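Penicillin-binding protein 1A (Mycobacterium tuberculosis, PDB 5CRF) polymerises lipid-linked precursors into glycan strands and cross-links their peptides to build peptidoglycan, this chain holding the penicillin-sensitive C-terminal transpeptidase domain. Local coordinates at residues Y116-S121 against N152-R157; F99-L104 against E145-S150; F232-V237 against F245-A250. All blocks are in the same frame, centred on the assembly; numbering follows the deposited sequence.

Contact 1 of 3, residues Y116-S121 against N152-R157; sequences YQVDSS and NTSYYR
Strand 117-119 passes helix 152-157 at an angle of 111°, with 7.6 Å between the two axes, and the chains come nearest just past the strand's end, where the CA atoms of Ser120 and Ser154 are 4.5 Å apart. Arg157 ties the helix to the turn that ends the strand. Its guanidinium lies nearly flat against the carboxylate of Asp119, the planes 18° apart. Asp119 OD2 sits 3.4 Å from Arg157 NH2 over one guanidinium face, so this salt bridge works through charge, with no N-H aimed at the oxygen. The directed bonds go to carbonyls instead: Arg157 NH1 gives a hydrogen bond of 2.8 Å to Ser121 O, close to the guanidinium plane, and weaker ones run from NH1 to Asp119 O and from NH2 to Ser121 O. Few side chains but arginine could grip several carbonyls and a carboxylate together. Asp119 also shapes the turn: its OD1 accepts from the backbone N of Ser121 at 2.9 Å, an Asx turn, while OD2 takes the hydroxyl of Ser121. The strand pairs with strand 140-142, and the helix carries the last residue of the SxN motif of penicillin-binding transpeptidases, Asn152, in its first turn. One residue on, Thr153 OG1 stands between its own backbone N and carbonyl carbon (chi1 48°), from where it donates to Ser120 O at 2.5 Å, meeting that oxygen from above the carbonyl plane. Ser120 OG itself turns to Gly139 and Cys138. Branched Val118 supplies the apolar contact, its two methyls reaching different helix residues: CG1 rests on Ser154 CB at 3.6 Å, and CG2 reaches Arg157 CB at 3.8 Å. A water bridges Val118 O and Ser154 OG.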
# COMPACT_ATOMS: atom_id res chain seq x y z
N TYR A 116 14.73 18.32 1.31
CA TYR A 116 14.90 18.85 -0.02
C TYR A 116 13.61 19.56 -0.41
O TYR A 116 12.50 19.01 -0.20
CB TYR A 116 15.15 17.75 -1.02
CG TYR A 116 15.34 18.25 -2.40
CD1 TYR A 116 16.44 19.05 -2.72
CD2 TYR A 116 14.42 17.99 -3.40
CE1 TYR A 116 16.61 19.56 -3.99
CE2 TYR A 116 14.59 18.50 -4.68
CZ TYR A 116 15.67 19.30 -4.96
OH TYR A 116 15.89 19.83 -6.21
N GLN A 117 13.77 20.79 -0.90
CA GLN A 117 12.60 21.66 -1.19
C GLN A 117 12.22 21.62 -2.66
O GLN A 117 13.05 21.74 -3.55
CB GLN A 117 12.93 23.10 -0.83
CG GLN A 117 13.32 23.31 0.63
CD GLN A 117 12.18 23.75 1.49
OE1 GLN A 117 11.30 24.47 1.04
NE2 GLN A 117 12.19 23.34 2.74
N VAL A 118 10.92 21.53 -2.91
CA VAL A 118 10.40 21.46 -4.24
C VAL A 118 9.12 22.30 -4.35
O VAL A 118 8.34 22.39 -3.42
CB VAL A 118 10.15 19.99 -4.68
CG1 VAL A 118 9.12 19.34 -3.86
CG2 VAL A 118 9.78 19.89 -6.15
N ASP A 119 8.95 22.90 -5.51
CA ASP A 119 7.75 23.66 -5.83
C ASP A 119 6.55 22.71 -5.96
O ASP A 119 6.65 21.67 -6.59
CB ASP A 119 7.99 24.39 -7.13
CG ASP A 119 6.79 25.24 -7.62
OD1 ASP A 119 5.85 25.51 -6.95
OD2 ASP A 119 6.87 25.70 -8.75
N SER A 120 5.41 23.13 -5.40
CA SER A 120 4.13 22.34 -5.44
C SER A 120 3.05 22.92 -6.35
O SER A 120 1.93 22.36 -6.43
CB SER A 120 3.55 22.17 -4.03
OG SER A 120 2.99 23.36 -3.52
N SER A 121 3.38 24.02 -7.03
CA SER A 121 2.40 24.70 -7.87
C SER A 121 1.98 23.82 -9.04
O SER A 121 2.69 22.82 -9.38
CB SER A 121 2.95 26.05 -8.40
OG SER A 121 4.03 25.85 -9.25
N ASN A 152 0.97 15.69 -5.57
CA ASN A 152 1.41 15.05 -6.81
C ASN A 152 2.33 15.95 -7.64
O ASN A 152 3.22 15.44 -8.30
CB ASN A 152 0.22 14.65 -7.67
CG ASN A 152 -0.48 13.39 -7.16
OD1 ASN A 152 0.00 12.69 -6.24
ND2 ASN A 152 -1.62 13.10 -7.76
N THR A 153 2.04 17.24 -7.71
CA THR A 153 2.87 18.20 -8.47
C THR A 153 4.33 18.15 -8.02
O THR A 153 5.24 18.02 -8.84
CB THR A 153 2.41 19.65 -8.32
OG1 THR A 153 2.21 19.91 -6.93
CG2 THR A 153 1.12 19.87 -9.03
N SER A 154 4.53 18.25 -6.71
CA SER A 154 5.89 18.20 -6.11
C SER A 154 6.62 16.91 -6.53
O SER A 154 7.80 16.93 -6.93
CB SER A 154 5.77 18.19 -4.60
OG SER A 154 5.15 19.36 -4.10
N TYR A 155 5.92 15.78 -6.44
CA TYR A 155 6.55 14.50 -6.70
C TYR A 155 6.80 14.28 -8.19
O TYR A 155 7.72 13.60 -8.59
CB TYR A 155 5.78 13.32 -6.05
CG TYR A 155 6.26 13.17 -4.62
CD1 TYR A 155 5.73 13.94 -3.60
CD2 TYR A 155 7.30 12.33 -4.33
CE1 TYR A 155 6.25 13.87 -2.29
CE2 TYR A 155 7.82 12.24 -3.06
CZ TYR A 155 7.29 12.98 -2.05
OH TYR A 155 7.83 12.84 -0.80
N TYR A 156 6.01 14.93 -9.02
CA TYR A 156 6.23 14.86 -10.46
C TYR A 156 7.52 15.62 -10.79
O TYR A 156 8.38 15.11 -11.55
CB TYR A 156 5.04 15.49 -11.16
CG TYR A 156 4.88 15.17 -12.62
CD1 TYR A 156 5.72 15.75 -13.57
CD2 TYR A 156 3.84 14.35 -13.07
CE1 TYR A 156 5.54 15.49 -14.92
CE2 TYR A 156 3.68 14.09 -14.42
CZ TYR A 156 4.52 14.68 -15.32
OH TYR A 156 4.42 14.43 -16.66
N ARG A 157 7.68 16.80 -10.20
CA ARG A 157 8.95 17.54 -10.35
C ARG A 157 10.10 16.73 -9.76
O ARG A 157 11.17 16.65 -10.38
CB ARG A 157 8.91 18.90 -9.68
CG ARG A 157 7.95 19.89 -10.30
CD ARG A 157 8.06 21.24 -9.62
NE ARG A 157 7.30 22.24 -10.33
CZ ARG A 157 6.04 22.56 -10.10
NH1 ARG A 157 5.36 22.04 -9.11
NH2 ARG A 157 5.45 23.47 -10.87
O HOH W 1 6.52 20.57 -2.36

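Contact 2 of 3, residues F99-L104 against E145-S150; sequences FKVFAL and EALKMS
Leu147 sends both methyls against Lys100, Val101 and Leu104 of segment 99-104. Its CD1 touches both Lys100 CG and Val101 CG2, 4.0 Å from each of these two carbons, while its CD2 meets Leu104 CD2 where the two leucine side chains cross at about a right angle. A forked side chain suits this place, since each branch fills its own part of the surface offered by residues one helical turn apart. Lys100 slides past Leu147 in the opposite direction, its methylenes serving as apolar packing on the way to a polar end. The extended chain carries CE to 3.5 Å from Ser150 CA, and the bend at the last torsion (chi4 -89°) then turns NZ onto Ser150 OG, to which it donates at 3.0 Å. Lys100 closes the SxxK motif that begins with Ser97, the probable acyl-ester nucleophile; Ser150 opens the SxN motif, and the pair thus joins two of the three signature motifs of penicillin-binding enzymes. Lys291, from the KTG motif, also bonds Ser150 OG, and Lys100 NZ has further partners in Asn152 OD1 and Ser97 O. Just past helix 143-148, Ser150 has positive phi (61°) and closes a Schellman motif, its backbone N returning to Leu147 O at 3.1 Å.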
# COMPACT_ATOMS: atom_id res chain seq x y z
N PHE A 99 0.89 6.01 -4.85
CA PHE A 99 2.07 5.41 -5.46
C PHE A 99 3.35 6.23 -5.24
O PHE A 99 4.42 5.72 -5.37
CB PHE A 99 1.89 5.20 -6.96
CG PHE A 99 2.58 3.98 -7.47
CD1 PHE A 99 2.20 2.71 -7.05
CD2 PHE A 99 3.65 4.08 -8.36
CE1 PHE A 99 2.86 1.56 -7.52
CE2 PHE A 99 4.30 2.96 -8.82
CZ PHE A 99 3.91 1.70 -8.38
N LYS A 100 3.20 7.52 -4.95
CA LYS A 100 4.37 8.42 -4.95
C LYS A 100 5.35 8.11 -3.81
O LYS A 100 6.48 8.57 -3.85
CB LYS A 100 3.95 9.88 -4.97
CG LYS A 100 3.11 10.33 -3.82
CD LYS A 100 2.84 11.82 -3.97
CE LYS A 100 1.82 12.33 -3.00
NZ LYS A 100 0.54 12.14 -3.73
N VAL A 101 4.95 7.26 -2.87
CA VAL A 101 5.87 6.72 -1.87
C VAL A 101 7.11 6.09 -2.57
O VAL A 101 8.24 6.16 -2.05
CB VAL A 101 5.13 5.73 -0.94
CG1 VAL A 101 6.08 4.97 -0.07
CG2 VAL A 101 4.13 6.46 -0.04
N PHE A 102 6.91 5.47 -3.75
CA PHE A 102 8.04 4.85 -4.47
C PHE A 102 8.95 5.87 -5.10
O PHE A 102 10.12 5.62 -5.27
CB PHE A 102 7.52 3.77 -5.43
CG PHE A 102 6.73 2.72 -4.70
CD1 PHE A 102 7.32 1.98 -3.67
CD2 PHE A 102 5.39 2.53 -4.99
CE1 PHE A 102 6.55 1.10 -2.92
CE2 PHE A 102 4.62 1.62 -4.26
CZ PHE A 102 5.22 0.88 -3.26
N ALA A 103 8.43 7.06 -5.41
CA ALA A 103 9.26 8.12 -5.90
C ALA A 103 10.12 8.69 -4.74
O ALA A 103 11.27 9.07 -4.96
CB ALA A 103 8.43 9.26 -6.53
N LEU A 104 9.55 8.73 -3.55
CA LEU A 104 10.33 9.08 -2.34
C LEU A 104 11.45 8.06 -2.11
O LEU A 104 12.59 8.47 -1.89
CB LEU A 104 9.44 9.22 -1.10
CG LEU A 104 10.21 9.72 0.13
CD1 LEU A 104 11.00 10.98 -0.14
CD2 LEU A 104 9.26 9.89 1.32
N GLU A 145 6.85 17.03 3.74
CA GLU A 145 5.61 17.78 3.87
C GLU A 145 4.74 17.49 2.64
O GLU A 145 3.51 17.32 2.71
CB GLU A 145 5.89 19.27 4.08
CG GLU A 145 6.59 19.61 5.43
CD GLU A 145 5.84 19.12 6.68
OE1 GLU A 145 4.57 19.25 6.73
OE2 GLU A 145 6.51 18.57 7.61
N ALA A 146 5.39 17.44 1.48
CA ALA A 146 4.69 17.14 0.22
C ALA A 146 4.06 15.78 0.24
O ALA A 146 2.91 15.60 -0.29
CB ALA A 146 5.61 17.31 -0.99
N LEU A 147 4.74 14.80 0.87
CA LEU A 147 4.11 13.48 0.97
C LEU A 147 2.85 13.53 1.84
O LEU A 147 1.83 12.96 1.47
CB LEU A 147 5.05 12.42 1.53
CG LEU A 147 4.56 10.98 1.33
CD1 LEU A 147 4.71 10.46 -0.11
CD2 LEU A 147 5.37 10.07 2.27
N LYS A 148 2.97 14.11 3.04
CA LYS A 148 1.84 14.24 3.94
C LYS A 148 0.62 14.94 3.30
O LYS A 148 -0.54 14.48 3.48
CB LYS A 148 2.27 15.00 5.18
CG LYS A 148 1.17 15.23 6.19
CD LYS A 148 1.73 15.88 7.46
CE LYS A 148 2.20 17.27 7.23
NZ LYS A 148 2.66 17.73 8.58
N MSE A 149 0.88 16.02 2.56
CA MSE A 149 -0.16 16.80 1.90
C MSE A 149 -0.59 16.19 0.57
O MSE A 149 -1.46 16.77 -0.13
CB MSE A 149 0.35 18.26 1.74
CG MSE A 149 0.39 18.91 3.11
SE MSE A 149 1.06 20.77 2.85
CE MSE A 149 -0.59 21.46 2.07
N SER A 150 0.02 15.09 0.16
CA SER A 150 -0.31 14.37 -1.08
C SER A 150 -0.09 15.23 -2.35
O SER A 150 -0.95 15.29 -3.28
CB SER A 150 -1.71 13.71 -0.98
OG SER A 150 -1.63 12.52 -1.72

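Contact 3 of 3, residues F232-V237 against F245-A250; sequences FVQKVV and FDASTA
Phe245 and Val236 belong to a beta hairpin whose two strands, 233-237 and 243-246, form part of a small antiparallel sheet. Strand 233-237 lies in the middle of that sheet, between 32-35 and 243-246, and Gln234 and Lys235 make a classic beta bulge opposite Thr34 of strand 32-35. The backbone bonds come first. Val236 and Phe245 are a hydrogen-bonded pair, with Val236 N donating to Phe245 O at 2.9 Å and a weaker return bond from Phe245 N to Val236 O. Beyond the pair Lys235-Asp246, which is non-hydrogen-bonded, Ala247 N donates to Gln234 O at 2.9 Å. Apolar packing occupies the face of Val236 and Phe245, which is directed at helix 3-19, where Leu15 and Leu18 touch them. With CG anti to the backbone N (chi1 172°), the Phe245 ring is carried along toward Val233: its CD2 lies 4.0 Å from Val233 CG1, and its edge is presented to Val233 O. The broad ring and compact valines suit a side that packs on helix 3-19, though Phe245 stays partly exposed. Polar and charged groups take the other face. The extended Lys235 chain crosses Asp246, but its NZ stops 4.3 Å from Asp246 OD2, beyond a salt bridge, so any attraction there is probably modest. Asp246 works mainly on its own chain, OD1 accepting from the backbone N of Ser248 in an Asx turn and, on the same face of the carboxylate, from Ser248 OG at 2.7 Å. A water joins the strands here, accepting from Gln234 NE2 at 3.1 Å and donating to Asp246 OD1 at 2.8 Å.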
# COMPACT_ATOMS: atom_id res chain seq x y z
N PHE A 232 0.58 -17.48 1.49
CA PHE A 232 -0.58 -17.89 2.23
C PHE A 232 -0.43 -19.22 2.99
O PHE A 232 -1.30 -19.55 3.79
CB PHE A 232 -1.76 -18.06 1.24
CG PHE A 232 -2.25 -16.76 0.59
CD1 PHE A 232 -1.63 -16.26 -0.55
CD2 PHE A 232 -3.40 -16.10 1.07
CE1 PHE A 232 -2.09 -15.10 -1.18
CE2 PHE A 232 -3.87 -14.93 0.42
CZ PHE A 232 -3.20 -14.44 -0.67
N VAL A 233 0.57 -20.01 2.62
CA VAL A 233 0.74 -21.36 3.19
C VAL A 233 1.85 -21.36 4.24
O VAL A 233 2.97 -21.01 3.91
CB VAL A 233 1.06 -22.34 2.11
CG1 VAL A 233 1.26 -23.71 2.74
CG2 VAL A 233 -0.15 -22.39 1.15
N GLN A 234 1.48 -21.73 5.46
CA GLN A 234 2.37 -21.87 6.56
C GLN A 234 2.91 -23.27 6.66
O GLN A 234 4.11 -23.47 6.95
CB GLN A 234 1.63 -21.53 7.86
CG GLN A 234 2.49 -21.49 9.11
CD GLN A 234 3.70 -20.53 9.03
OE1 GLN A 234 3.63 -19.47 8.40
NE2 GLN A 234 4.82 -20.92 9.65
N LYS A 235 2.04 -24.26 6.49
CA LYS A 235 2.48 -25.65 6.66
C LYS A 235 1.57 -26.59 5.89
O LYS A 235 0.33 -26.36 5.72
CB LYS A 235 2.48 -26.02 8.14
CG LYS A 235 3.23 -27.28 8.52
CD LYS A 235 3.15 -27.47 10.03
CE LYS A 235 3.88 -28.73 10.44
NZ LYS A 235 3.77 -28.96 11.93
N VAL A 236 2.19 -27.66 5.41
CA VAL A 236 1.46 -28.71 4.71
C VAL A 236 1.86 -30.06 5.28
O VAL A 236 3.05 -30.39 5.28
CB VAL A 236 1.70 -28.70 3.19
CG1 VAL A 236 0.79 -29.70 2.51
CG2 VAL A 236 1.46 -27.29 2.67
N VAL A 237 0.88 -30.85 5.69
CA VAL A 237 1.18 -32.22 6.15
C VAL A 237 0.37 -33.21 5.33
O VAL A 237 -0.73 -32.90 4.84
CB VAL A 237 0.86 -32.38 7.66
CG1 VAL A 237 1.59 -31.30 8.45
CG2 VAL A 237 -0.62 -32.26 7.91
N PHE A 245 5.88 -29.37 3.83
CA PHE A 245 6.34 -28.01 3.72
C PHE A 245 6.07 -27.32 5.07
O PHE A 245 5.02 -27.52 5.72
CB PHE A 245 5.61 -27.29 2.59
CG PHE A 245 5.90 -25.82 2.55
CD1 PHE A 245 7.06 -25.35 1.97
CD2 PHE A 245 5.02 -24.92 3.11
CE1 PHE A 245 7.33 -23.98 1.93
CE2 PHE A 245 5.29 -23.56 3.10
CZ PHE A 245 6.47 -23.09 2.49
N ASP A 246 7.00 -26.48 5.48
CA ASP A 246 6.86 -25.72 6.72
C ASP A 246 7.62 -24.41 6.57
O ASP A 246 8.85 -24.41 6.58
CB ASP A 246 7.38 -26.53 7.92
CG ASP A 246 6.93 -25.96 9.29
OD1 ASP A 246 6.55 -24.76 9.40
OD2 ASP A 246 7.02 -26.72 10.29
N ALA A 247 6.91 -23.30 6.42
CA ALA A 247 7.57 -21.98 6.30
C ALA A 247 8.43 -21.69 7.55
O ALA A 247 9.38 -20.90 7.48
CB ALA A 247 6.54 -20.88 6.12
N SER A 248 8.08 -22.30 8.69
CA SER A 248 8.83 -22.07 9.93
C SER A 248 10.26 -22.61 9.83
O SER A 248 11.17 -21.99 10.37
CB SER A 248 8.13 -22.68 11.17
OG SER A 248 8.36 -24.09 11.31
N THR A 249 10.45 -23.73 9.15
CA THR A 249 11.78 -24.35 9.07
C THR A 249 12.73 -23.75 8.03
O THR A 249 13.93 -24.00 8.12
CB THR A 249 11.69 -25.88 8.86
OG1 THR A 249 11.02 -26.16 7.63
CG2 THR A 249 10.97 -26.56 10.04
N ALA A 250 12.22 -22.96 7.08
CA ALA A 250 13.02 -22.46 5.93
C ALA A 250 13.98 -21.30 6.27
O ALA A 250 13.98 -20.81 7.41
CB ALA A 250 12.09 -22.04 4.79
O HOH W 2 4.65 -23.61 11.11

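From the N terminus, helix 3-19 and strand 32-35 come first and later receive the hairpin of contact 3. Contact 2 opens at 99-104 and contact 1 at 116-121; contact 2 closes at 145-150, and contact 1 only afterwards at 152-157, so the two loops cross. Their centres are 10 Å apart and they touch: Tyr155 packs on both Lys100 and Leu147, and Ser154 on Ala146. Together they bind helices 101-109, 143-148 and 152-161 and strand 117-119 around the active-site motifs. Contact 3 follows in series, closing a short loop on the opposite side of the chain's centre, about 18 Å from contact 2 between nearest atoms.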